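Local coordinates for redox-sensing transcriptional repressor Rex (Thermoanaerobacter ethanolicus, PDB 3WG9), which probably represses transcription according to the cellular NADH/NAD(+) balance, pairing a winged-helix DNA-binding domain with a Rossmann domain that binds the dinucleotide, at residues L15-Y18 with H19-L22; K31-S34 with S35-S39; E69-Y72 with N73-T76. All coordinates share one frame; numbering follows the deposited sequence.

Contact 1: L15-Y18 with H19-L22; sequences LPRY and HRYL
Leu15 O receives the amide of His19 at 3.0 Å (His19 N to Leu15 O), the first of four consecutive i to i+4 bonds. Pro16 has no N-H to return to the preceding turn, and helix 9-27 is kinked there; its carbonyl still works normally, with Arg20 N at 2.9 Å from Pro16 O. Arg17 O takes Tyr21 N at 3.1 Å, and the Arg17 side chain meets that of Arg20, one turn on. The two chains cross obliquely: Arg20 NH2 stands 4.0 Å from Arg17 CG, and the guanidinium planes are 38° apart. Arg20 CG is anti to its backbone N (chi1 -174°) and the chain bends at chi3, which brings the guanidinium back beside Arg17. The two charges have separate partners, Arg17 NH2 bonding Met42 O and Arg20 NH2 forming a salt bridge with Asp197 of the second subunit; a sulfate lies near Arg20. Tyr18 O closes the series with a nearly straight bond from Leu22 N, the N-H...O angle being 174°. The CD1 branch of Leu22 comes to 3.5 Å from Tyr18 O, while the hydroxyl of the buried Tyr18 bonds Asp52 OD2. Next in sequence, His19 NE2 hydrogen-bonds Thr76 OG1 on helix 68-78. This is an alpha-helix of the winged-helix domain, kinked at Pro16, with a hydrophobic face toward helix 68-78 and an arginine pair facing the other subunit.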
ATOM      1  N   LEU B  15      -3.324  12.093  -5.971  1.00 29.14           N
ATOM      2  CA  LEU B  15      -4.480  11.971  -6.902  1.00 29.23           C
ATOM      3  C   LEU B  15      -5.380  10.754  -6.696  1.00 30.24           C
ATOM      4  O   LEU B  15      -6.604  10.862  -6.824  1.00 28.21           O
ATOM      5  CB  LEU B  15      -4.045  12.059  -8.387  1.00 28.69           C
ATOM      6  CG  LEU B  15      -3.282  13.345  -8.800  1.00 31.59           C
ATOM      7  CD1 LEU B  15      -2.717  13.257 -10.220  1.00 28.33           C
ATOM      8  CD2 LEU B  15      -4.250  14.581  -8.721  1.00 35.08           C
ATOM      9  N   PRO B  16      -4.794   9.547  -6.508  1.00 30.40           N
ATOM     10  CA  PRO B  16      -5.687   8.418  -6.203  1.00 31.39           C
ATOM     11  C   PRO B  16      -6.464   8.575  -4.895  1.00 31.05           C
ATOM     12  O   PRO B  16      -7.558   8.031  -4.809  1.00 30.09           O
ATOM     13  CB  PRO B  16      -4.756   7.185  -6.184  1.00 29.59           C
ATOM     14  CG  PRO B  16      -3.499   7.696  -6.974  1.00 31.39           C
ATOM     15  CD  PRO B  16      -3.389   9.136  -6.564  1.00 30.05           C
ATOM     16  N   ARG B  17      -5.881   9.226  -3.898  1.00 29.29           N
ATOM     17  CA  ARG B  17      -6.618   9.512  -2.657  1.00 31.95           C
ATOM     18  C   ARG B  17      -7.827  10.410  -2.968  1.00 32.58           C
ATOM     19  O   ARG B  17      -8.955  10.122  -2.534  1.00 31.37           O
ATOM     20  CB  ARG B  17      -5.721  10.176  -1.620  1.00 31.21           C
ATOM     21  CG  ARG B  17      -4.448   9.374  -1.249  1.00 36.84           C
ATOM     22  CD  ARG B  17      -3.656  10.132  -0.158  1.00 40.67           C
ATOM     23  NE  ARG B  17      -4.522  10.394   0.995  1.00 47.11           N
ATOM     24  CZ  ARG B  17      -4.570  11.554   1.657  1.00 49.55           C
ATOM     25  NH1 ARG B  17      -3.814  12.578   1.288  1.00 48.46           N
ATOM     26  NH2 ARG B  17      -5.359  11.674   2.711  1.00 49.21           N
ATOM     27  N   TYR B  18      -7.666  11.438  -3.824  1.00 32.34           N
ATOM     28  CA  TYR B  18      -8.881  12.224  -4.144  1.00 30.80           C
ATOM     29  C   TYR B  18      -9.913  11.365  -4.853  1.00 33.10           C
ATOM     30  O   TYR B  18     -11.118  11.416  -4.536  1.00 33.69           O
ATOM     31  CB  TYR B  18      -8.533  13.403  -5.041  1.00 32.70           C
ATOM     32  CG  TYR B  18      -7.455  14.322  -4.507  1.00 30.94           C
ATOM     33  CD1 TYR B  18      -7.314  14.589  -3.146  1.00 34.90           C
ATOM     34  CD2 TYR B  18      -6.622  14.984  -5.387  1.00 35.15           C
ATOM     35  CE1 TYR B  18      -6.341  15.473  -2.675  1.00 37.48           C
ATOM     36  CE2 TYR B  18      -5.685  15.894  -4.935  1.00 33.73           C
ATOM     37  CZ  TYR B  18      -5.526  16.128  -3.584  1.00 34.72           C
ATOM     38  OH  TYR B  18      -4.521  16.998  -3.201  1.00 33.85           O
ATOM     39  N   HIS B  19      -9.462  10.541  -5.809  1.00 31.09           N
ATOM     40  CA  HIS B  19     -10.373   9.718  -6.635  1.00 34.24           C
ATOM     41  C   HIS B  19     -11.170   8.751  -5.724  1.00 35.00           C
ATOM     42  O   HIS B  19     -12.384   8.560  -5.843  1.00 36.05           O
ATOM     43  CB  HIS B  19      -9.480   8.903  -7.605  1.00 33.31           C
ATOM     44  CG  HIS B  19     -10.233   8.075  -8.592  1.00 36.76           C
ATOM     45  ND1 HIS B  19     -10.488   6.728  -8.404  1.00 37.89           N
ATOM     46  CD2 HIS B  19     -10.786   8.401  -9.784  1.00 36.94           C
ATOM     47  CE1 HIS B  19     -11.154   6.257  -9.445  1.00 38.61           C
ATOM     48  NE2 HIS B  19     -11.352   7.253 -10.297  1.00 40.70           N
ATOM     49  N   ARG B  20     -10.480   8.105  -4.808  1.00 34.52           N
ATOM     50  CA  ARG B  20     -11.114   7.112  -3.923  1.00 35.26           C
ATOM     51  C   ARG B  20     -12.164   7.754  -2.972  1.00 35.61           C
ATOM     52  O   ARG B  20     -13.210   7.187  -2.690  1.00 36.54           O
ATOM     53  CB  ARG B  20      -9.986   6.471  -3.067  1.00 35.61           C
ATOM     54  CG  ARG B  20     -10.422   5.271  -2.158  1.00 35.26           C
ATOM     55  CD  ARG B  20      -9.212   4.401  -1.690  1.00 35.59           C
ATOM     56  NE  ARG B  20      -8.041   5.169  -1.290  1.00 31.61           N
ATOM     57  CZ  ARG B  20      -7.889   5.782  -0.112  1.00 36.13           C
ATOM     58  NH1 ARG B  20      -8.877   5.740   0.768  1.00 38.10           N
ATOM     59  NH2 ARG B  20      -6.775   6.470   0.205  1.00 28.22           N
ATOM     60  N   TYR B  21     -11.863   8.929  -2.447  1.00 35.04           N
ATOM     61  CA  TYR B  21     -12.796   9.635  -1.590  1.00 38.95           C
ATOM     62  C   TYR B  21     -14.049  10.122  -2.356  1.00 40.05           C
ATOM     63  O   TYR B  21     -15.160   9.906  -1.865  1.00 42.43           O
ATOM     64  CB  TYR B  21     -12.138  10.772  -0.811  1.00 37.53           C
ATOM     65  CG  TYR B  21     -13.109  11.506   0.083  1.00 46.34           C
ATOM     66  CD1 TYR B  21     -13.865  10.807   1.029  1.00 53.55           C
ATOM     67  CD2 TYR B  21     -13.288  12.882  -0.013  1.00 50.16           C
ATOM     68  CE1 TYR B  21     -14.780  11.433   1.846  1.00 58.32           C
ATOM     69  CE2 TYR B  21     -14.213  13.537   0.827  1.00 57.58           C
ATOM     70  CZ  TYR B  21     -14.950  12.797   1.755  1.00 60.17           C
ATOM     71  OH  TYR B  21     -15.860  13.390   2.606  1.00 67.43           O
ATOM     72  N   LEU B  22     -13.867  10.717  -3.540  1.00 39.96           N
ATOM     73  CA  LEU B  22     -14.947  11.069  -4.472  1.00 41.77           C
ATOM     74  C   LEU B  22     -15.821   9.895  -4.934  1.00 43.90           C
ATOM     75  O   LEU B  22     -17.037  10.048  -5.165  1.00 43.53           O
ATOM     76  CB  LEU B  22     -14.375  11.769  -5.701  1.00 41.82           C
ATOM     77  CG  LEU B  22     -14.076  13.243  -5.372  1.00 45.06           C
ATOM     78  CD1 LEU B  22     -12.999  13.797  -6.284  1.00 50.13           C
ATOM     79  CD2 LEU B  22     -15.334  14.095  -5.432  1.00 45.01           C
TER

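Contact 2: K31-S34 with S35-S39; sequences KRIS and SRELS
Ser34 and Glu37 grip each other reciprocally at a helix start, the side chain of each taking the backbone N-H of the other. Glu37 OE2 accepts from Ser34 N at 2.9 Å, using the anti lone pair, and the N-H...O angle of 168° makes this arm nearly straight. The return arm runs from Glu37 N to Ser34 OG at 3.1 Å, although OG sits too close to a neighbour in the model, leaving its exact place less certain. Glu37 CG lies beside its own backbone N (chi1 -57°) and the chain is extended beyond it, which carries the carboxylate back over the first turn to the amide of Ser34. Water 1 gives OE2 a second donor and ties it to the strand, donating to Glu37 OE2 at 3.2 Å and also to Arg32 O. The positive end of the helix dipole would probably favour a carboxylate at this N-terminus. Ser34 O begins the helical ladder by accepting from Leu38 N at 3.0 Å. Under these polar bonds Ile33 runs past Glu37 in the opposite direction, its CG1 3.8 Å from Glu37 CB and its CD1 4.1 Å from Leu38 CB. Ile33 and Leu38 then both rest on Tyr21 of helix 9-27, while strand 32-33 pairs with strand 66-67. This is a capping box, with Ser34 as N-cap of helix 35-42 in the predicted helix-turn-helix region.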
ATOM      1  N   LYS B  31     -23.966  15.170  -4.086  1.00 59.11           N
ATOM      2  CA  LYS B  31     -23.868  15.934  -5.323  1.00 60.79           C
ATOM      3  C   LYS B  31     -22.639  16.859  -5.373  1.00 59.20           C
ATOM      4  O   LYS B  31     -22.018  17.013  -6.430  1.00 58.03           O
ATOM      5  CB  LYS B  31     -25.154  16.759  -5.585  1.00 63.39           C
ATOM      6  CG  LYS B  31     -26.134  16.091  -6.569  1.00 67.09           C
ATOM      7  CD  LYS B  31     -26.066  14.563  -6.508  1.00 69.18           C
ATOM      8  CE  LYS B  31     -26.798  13.874  -7.685  1.00 75.32           C
ATOM      9  NZ  LYS B  31     -28.285  13.810  -7.582  1.00 78.68           N
ATOM     10  N   ARG B  32     -22.330  17.502  -4.253  1.00 57.72           N
ATOM     11  CA  ARG B  32     -21.322  18.543  -4.249  1.00 57.52           C
ATOM     12  C   ARG B  32     -20.442  18.377  -3.024  1.00 55.55           C
ATOM     13  O   ARG B  32     -20.892  17.850  -2.011  1.00 55.46           O
ATOM     14  CB  ARG B  32     -21.970  19.924  -4.203  1.00 59.06           C
ATOM     15  CG  ARG B  32     -22.433  20.469  -5.549  1.00 63.78           C
ATOM     16  CD  ARG B  32     -22.603  22.003  -5.498  1.00 68.39           C
ATOM     17  NE  ARG B  32     -21.364  22.749  -5.774  1.00 67.46           N
ATOM     18  CZ  ARG B  32     -20.798  22.823  -6.980  1.00 67.78           C
ATOM     19  NH1 ARG B  32     -21.333  22.192  -8.025  1.00 69.22           N
ATOM     20  NH2 ARG B  32     -19.696  23.536  -7.148  1.00 68.00           N
ATOM     21  N   ILE B  33     -19.205  18.852  -3.094  1.00 53.99           N
ATOM     22  CA  ILE B  33     -18.379  18.876  -1.898  1.00 52.02           C
ATOM     23  C   ILE B  33     -17.609  20.176  -1.874  1.00 52.43           C
ATOM     24  O   ILE B  33     -17.055  20.589  -2.884  1.00 51.41           O
ATOM     25  CB  ILE B  33     -17.399  17.645  -1.807  1.00 50.29           C
ATOM     26  CG1 ILE B  33     -16.565  17.738  -0.525  1.00 51.57           C
ATOM     27  CG2 ILE B  33     -16.535  17.567  -3.032  1.00 46.33           C
ATOM     28  CD1 ILE B  33     -15.932  16.423  -0.108  1.00 55.74           C
ATOM     29  N   SER B  34     -17.605  20.827  -0.720  1.00 53.86           N
ATOM     30  CA  SER B  34     -16.954  22.124  -0.583  1.00 54.83           C
ATOM     31  C   SER B  34     -15.436  21.936  -0.463  1.00 54.21           C
ATOM     32  O   SER B  34     -14.941  20.839  -0.110  1.00 51.12           O
ATOM     33  CB  SER B  34     -17.518  22.844   0.646  1.00 56.96           C
ATOM     34  OG  SER B  34     -16.956  22.327   1.844  1.00 56.96           O
ATOM     35  N   SER B  35     -14.694  23.002  -0.741  1.00 53.00           N
ATOM     36  CA  SER B  35     -13.225  22.979  -0.651  1.00 51.96           C
ATOM     37  C   SER B  35     -12.752  22.669   0.767  1.00 50.20           C
ATOM     38  O   SER B  35     -11.776  21.924   0.974  1.00 47.78           O
ATOM     39  CB  SER B  35     -12.648  24.354  -1.039  1.00 54.89           C
ATOM     40  OG  SER B  35     -11.889  24.227  -2.224  1.00 57.17           O
ATOM     41  N   ARG B  36     -13.413  23.263   1.752  1.00 50.17           N
ATOM     42  CA  ARG B  36     -12.961  23.018   3.106  1.00 51.68           C
ATOM     43  C   ARG B  36     -13.271  21.557   3.527  1.00 50.16           C
ATOM     44  O   ARG B  36     -12.445  20.925   4.170  1.00 47.22           O
ATOM     45  CB  ARG B  36     -13.499  24.043   4.105  1.00 53.68           C
ATOM     46  CG  ARG B  36     -14.965  23.937   4.380  1.00 60.67           C
ATOM     47  CD  ARG B  36     -15.349  24.726   5.618  1.00 70.93           C
ATOM     48  NE  ARG B  36     -14.392  24.535   6.704  1.00 74.39           N
ATOM     49  CZ  ARG B  36     -14.630  24.824   7.978  1.00 79.77           C
ATOM     50  NH1 ARG B  36     -15.806  25.327   8.354  1.00 81.85           N
ATOM     51  NH2 ARG B  36     -13.685  24.614   8.889  1.00 81.07           N
ATOM     52  N   GLU B  37     -14.399  21.016   3.079  1.00 51.14           N
ATOM     53  CA  GLU B  37     -14.806  19.635   3.432  1.00 51.51           C
ATOM     54  C   GLU B  37     -13.800  18.642   2.831  1.00 47.84           C
ATOM     55  O   GLU B  37     -13.328  17.690   3.478  1.00 45.49           O
ATOM     56  CB  GLU B  37     -16.207  19.320   2.888  1.00 53.53           C
ATOM     57  CG  GLU B  37     -17.318  20.277   3.344  1.00 61.91           C
ATOM     58  CD  GLU B  37     -18.742  19.899   2.856  1.00 70.53           C
ATOM     59  OE1 GLU B  37     -19.561  19.516   3.718  1.00 76.10           O
ATOM     60  OE2 GLU B  37     -19.066  20.005   1.642  1.00 71.28           O
ATOM     61  N   LEU B  38     -13.489  18.881   1.569  1.00 46.04           N
ATOM     62  CA  LEU B  38     -12.502  18.083   0.885  1.00 42.67           C
ATOM     63  C   LEU B  38     -11.145  18.147   1.558  1.00 41.11           C
ATOM     64  O   LEU B  38     -10.543  17.122   1.842  1.00 36.44           O
ATOM     65  CB  LEU B  38     -12.419  18.420  -0.596  1.00 42.67           C
ATOM     66  CG  LEU B  38     -11.541  17.497  -1.427  1.00 41.73           C
ATOM     67  CD1 LEU B  38     -12.054  15.995  -1.397  1.00 41.59           C
ATOM     68  CD2 LEU B  38     -11.417  18.004  -2.875  1.00 41.31           C
ATOM     69  N   SER B  39     -10.674  19.356   1.822  1.00 38.25           N
ATOM     70  CA  SER B  39      -9.395  19.555   2.500  1.00 40.52           C
ATOM     71  C   SER B  39      -9.371  18.842   3.853  1.00 40.41           C
ATOM     72  O   SER B  39      -8.414  18.143   4.187  1.00 38.60           O
ATOM     73  CB  SER B  39      -9.156  21.060   2.720  1.00 40.16           C
ATOM     74  OG  SER B  39      -8.086  21.277   3.612  1.00 39.90           O
TER
HETATM   75  O   HOH W   1     -20.843  17.659   0.497  1.00 50.87           O

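Contact 3: E69-Y72 with N73-T76; sequences EELY and NNLT
Over one face of the Tyr72 ring lies Thr76 OG1, 3.7 Å above the plane and offset toward the rim; at the ring edge sits Asn73 OD1, 3.5 Å from Tyr72 CD2. The Thr76 hydroxyl is itself bonded to His19 NE2 of helix 9-27. The Asn73 amide is turned 59° against the ring, meeting it neither flat nor square. With chi1 at 176° the Tyr72 ring leaves its own N and lies beside the following turn, where it stacks with His19 and its hydroxyl bonds Glu23. Replacing Tyr72 with an alanine would probably leave His19 without its stacking mate and Glu23 without this hydroxyl partner. Another flat pair, the Glu69 carboxylate and the Asn73 amide, lies side by side with planes 60° apart. Water 2 joins them, donating to Glu69 OE2 at 2.6 Å and accepting from Asn73 ND2 at 3.0 Å. On the buried side Leu71 CD1 touches Leu75 CD1 at 3.8 Å, and both leucines reach Leu22 of helix 9-27 and Leu53 of helix 46-54. The i to i+4 ladder continues, with Leu75 N at 2.8 Å from Leu71 O. The pattern is that of an amphipathic helix, 68-78, packed against the helices of the winged-helix domain.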
ATOM      1  N   GLU B  69     -19.493  14.278  -9.205  1.00 50.67           N
ATOM      2  CA  GLU B  69     -19.431  13.369 -10.338  1.00 51.57           C
ATOM      3  C   GLU B  69     -18.425  13.877 -11.362  1.00 51.47           C
ATOM      4  O   GLU B  69     -17.726  13.088 -12.002  1.00 49.68           O
ATOM      5  CB  GLU B  69     -20.807  13.183 -10.997  1.00 55.46           C
ATOM      6  CG  GLU B  69     -20.826  12.154 -12.144  1.00 59.82           C
ATOM      7  CD  GLU B  69     -22.234  12.013 -12.740  1.00 70.68           C
ATOM      8  OE1 GLU B  69     -23.192  11.844 -11.944  1.00 73.71           O
ATOM      9  OE2 GLU B  69     -22.408  12.149 -13.982  1.00 73.36           O
ATOM     10  N   GLU B  70     -18.367  15.194 -11.556  1.00 51.26           N
ATOM     11  CA  GLU B  70     -17.481  15.742 -12.590  1.00 50.79           C
ATOM     12  C   GLU B  70     -16.020  15.695 -12.136  1.00 47.40           C
ATOM     13  O   GLU B  70     -15.122  15.483 -12.953  1.00 45.74           O
ATOM     14  CB  GLU B  70     -17.859  17.195 -12.923  1.00 53.16           C
ATOM     15  CG  GLU B  70     -19.233  17.283 -13.568  1.00 61.54           C
ATOM     16  CD  GLU B  70     -19.548  18.659 -14.170  1.00 72.01           C
ATOM     17  OE1 GLU B  70     -19.155  19.682 -13.564  1.00 69.36           O
ATOM     18  OE2 GLU B  70     -20.195  18.695 -15.254  1.00 78.09           O
ATOM     19  N   LEU B  71     -15.792  15.961 -10.856  1.00 44.88           N
ATOM     20  CA  LEU B  71     -14.425  15.911 -10.336  1.00 43.76           C
ATOM     21  C   LEU B  71     -13.982  14.454 -10.402  1.00 43.13           C
ATOM     22  O   LEU B  71     -12.866  14.141 -10.888  1.00 42.79           O
ATOM     23  CB  LEU B  71     -14.310  16.527  -8.946  1.00 41.76           C
ATOM     24  CG  LEU B  71     -12.967  16.427  -8.201  1.00 40.31           C
ATOM     25  CD1 LEU B  71     -11.805  16.836  -9.102  1.00 39.11           C
ATOM     26  CD2 LEU B  71     -12.976  17.147  -6.883  1.00 40.74           C
ATOM     27  N   TYR B  72     -14.860  13.573  -9.938  1.00 42.56           N
ATOM     28  CA  TYR B  72     -14.555  12.149  -9.999  1.00 43.35           C
ATOM     29  C   TYR B  72     -14.185  11.706 -11.413  1.00 43.35           C
ATOM     30  O   TYR B  72     -13.168  11.014 -11.617  1.00 41.34           O
ATOM     31  CB  TYR B  72     -15.714  11.301  -9.462  1.00 43.68           C
ATOM     32  CG  TYR B  72     -15.454   9.833  -9.602  1.00 45.91           C
ATOM     33  CD1 TYR B  72     -14.597   9.185  -8.696  1.00 46.19           C
ATOM     34  CD2 TYR B  72     -16.014   9.092 -10.654  1.00 45.11           C
ATOM     35  CE1 TYR B  72     -14.334   7.828  -8.813  1.00 45.80           C
ATOM     36  CE2 TYR B  72     -15.734   7.707 -10.780  1.00 50.11           C
ATOM     37  CZ  TYR B  72     -14.913   7.104  -9.832  1.00 48.42           C
ATOM     38  OH  TYR B  72     -14.597   5.762  -9.891  1.00 54.28           O
ATOM     39  N   ASN B  73     -15.008  12.076 -12.397  1.00 43.85           N
ATOM     40  CA  ASN B  73     -14.734  11.671 -13.769  1.00 44.78           C
ATOM     41  C   ASN B  73     -13.441  12.278 -14.314  1.00 44.76           C
ATOM     42  O   ASN B  73     -12.716  11.613 -15.063  1.00 44.36           O
ATOM     43  CB  ASN B  73     -15.926  11.953 -14.716  1.00 50.16           C
ATOM     44  CG  ASN B  73     -17.126  11.061 -14.432  1.00 51.48           C
ATOM     45  OD1 ASN B  73     -16.996   9.956 -13.921  1.00 52.66           O
ATOM     46  ND2 ASN B  73     -18.311  11.548 -14.765  1.00 57.92           N
ATOM     47  N   ASN B  74     -13.146  13.514 -13.933  1.00 42.42           N
ATOM     48  CA  ASN B  74     -11.875  14.172 -14.267  1.00 44.55           C
ATOM     49  C   ASN B  74     -10.696  13.355 -13.691  1.00 40.18           C
ATOM     50  O   ASN B  74      -9.757  13.036 -14.413  1.00 39.58           O
ATOM     51  CB  ASN B  74     -11.860  15.604 -13.693  1.00 44.42           C
ATOM     52  CG  ASN B  74     -10.596  16.426 -14.063  1.00 51.12           C
ATOM     53  OD1 ASN B  74     -10.069  16.354 -15.169  1.00 52.41           O
ATOM     54  ND2 ASN B  74     -10.146  17.258 -13.117  1.00 52.80           N
ATOM     55  N   LEU B  75     -10.765  13.011 -12.411  1.00 38.07           N
ATOM     56  CA  LEU B  75      -9.696  12.219 -11.799  1.00 36.82           C
ATOM     57  C   LEU B  75      -9.497  10.834 -12.448  1.00 37.10           C
ATOM     58  O   LEU B  75      -8.377  10.364 -12.636  1.00 35.65           O
ATOM     59  CB  LEU B  75      -9.960  12.121 -10.319  1.00 33.42           C
ATOM     60  CG  LEU B  75      -9.672  13.450  -9.630  1.00 36.09           C
ATOM     61  CD1 LEU B  75     -10.356  13.430  -8.270  1.00 33.90           C
ATOM     62  CD2 LEU B  75      -8.138  13.632  -9.508  1.00 35.32           C
ATOM     63  N   THR B  76     -10.585  10.211 -12.860  1.00 37.54           N
ATOM     64  CA  THR B  76     -10.500   8.942 -13.551  1.00 38.50           C
ATOM     65  C   THR B  76      -9.672   9.076 -14.813  1.00 37.82           C
ATOM     66  O   THR B  76      -8.805   8.234 -15.105  1.00 37.71           O
ATOM     67  CB  THR B  76     -11.908   8.421 -13.950  1.00 38.81           C
ATOM     68  OG1 THR B  76     -12.636   8.139 -12.755  1.00 40.82           O
ATOM     69  CG2 THR B  76     -11.785   7.120 -14.772  1.00 43.11           C
TER
HETATM   70  O   HOH W   2     -20.948  10.220 -14.851  1.00 59.00           O

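Contact 1 is the core piece, with five of its eight touching residues buried; contacts 2 and 3 are partly buried, each with an exposed polar side. Contacts 1 and 3 sit on different helices, 9-27 and 68-78, that meet directly: Leu22 CD1 packs on Leu71 and Leu75, and one polar side-chain bond adds to this leucine packing. Contact 2 joins the same body through Tyr21, whose CE2 is 3.5 Å from Ile33 CD1, but does not touch contact 3. Mid-helix ladders dominate contacts 1 and 3, whereas contact 2 caps the start of a helix. Water bridges appear in contacts 2 and 3, while contact 1 alone reaches the second subunit.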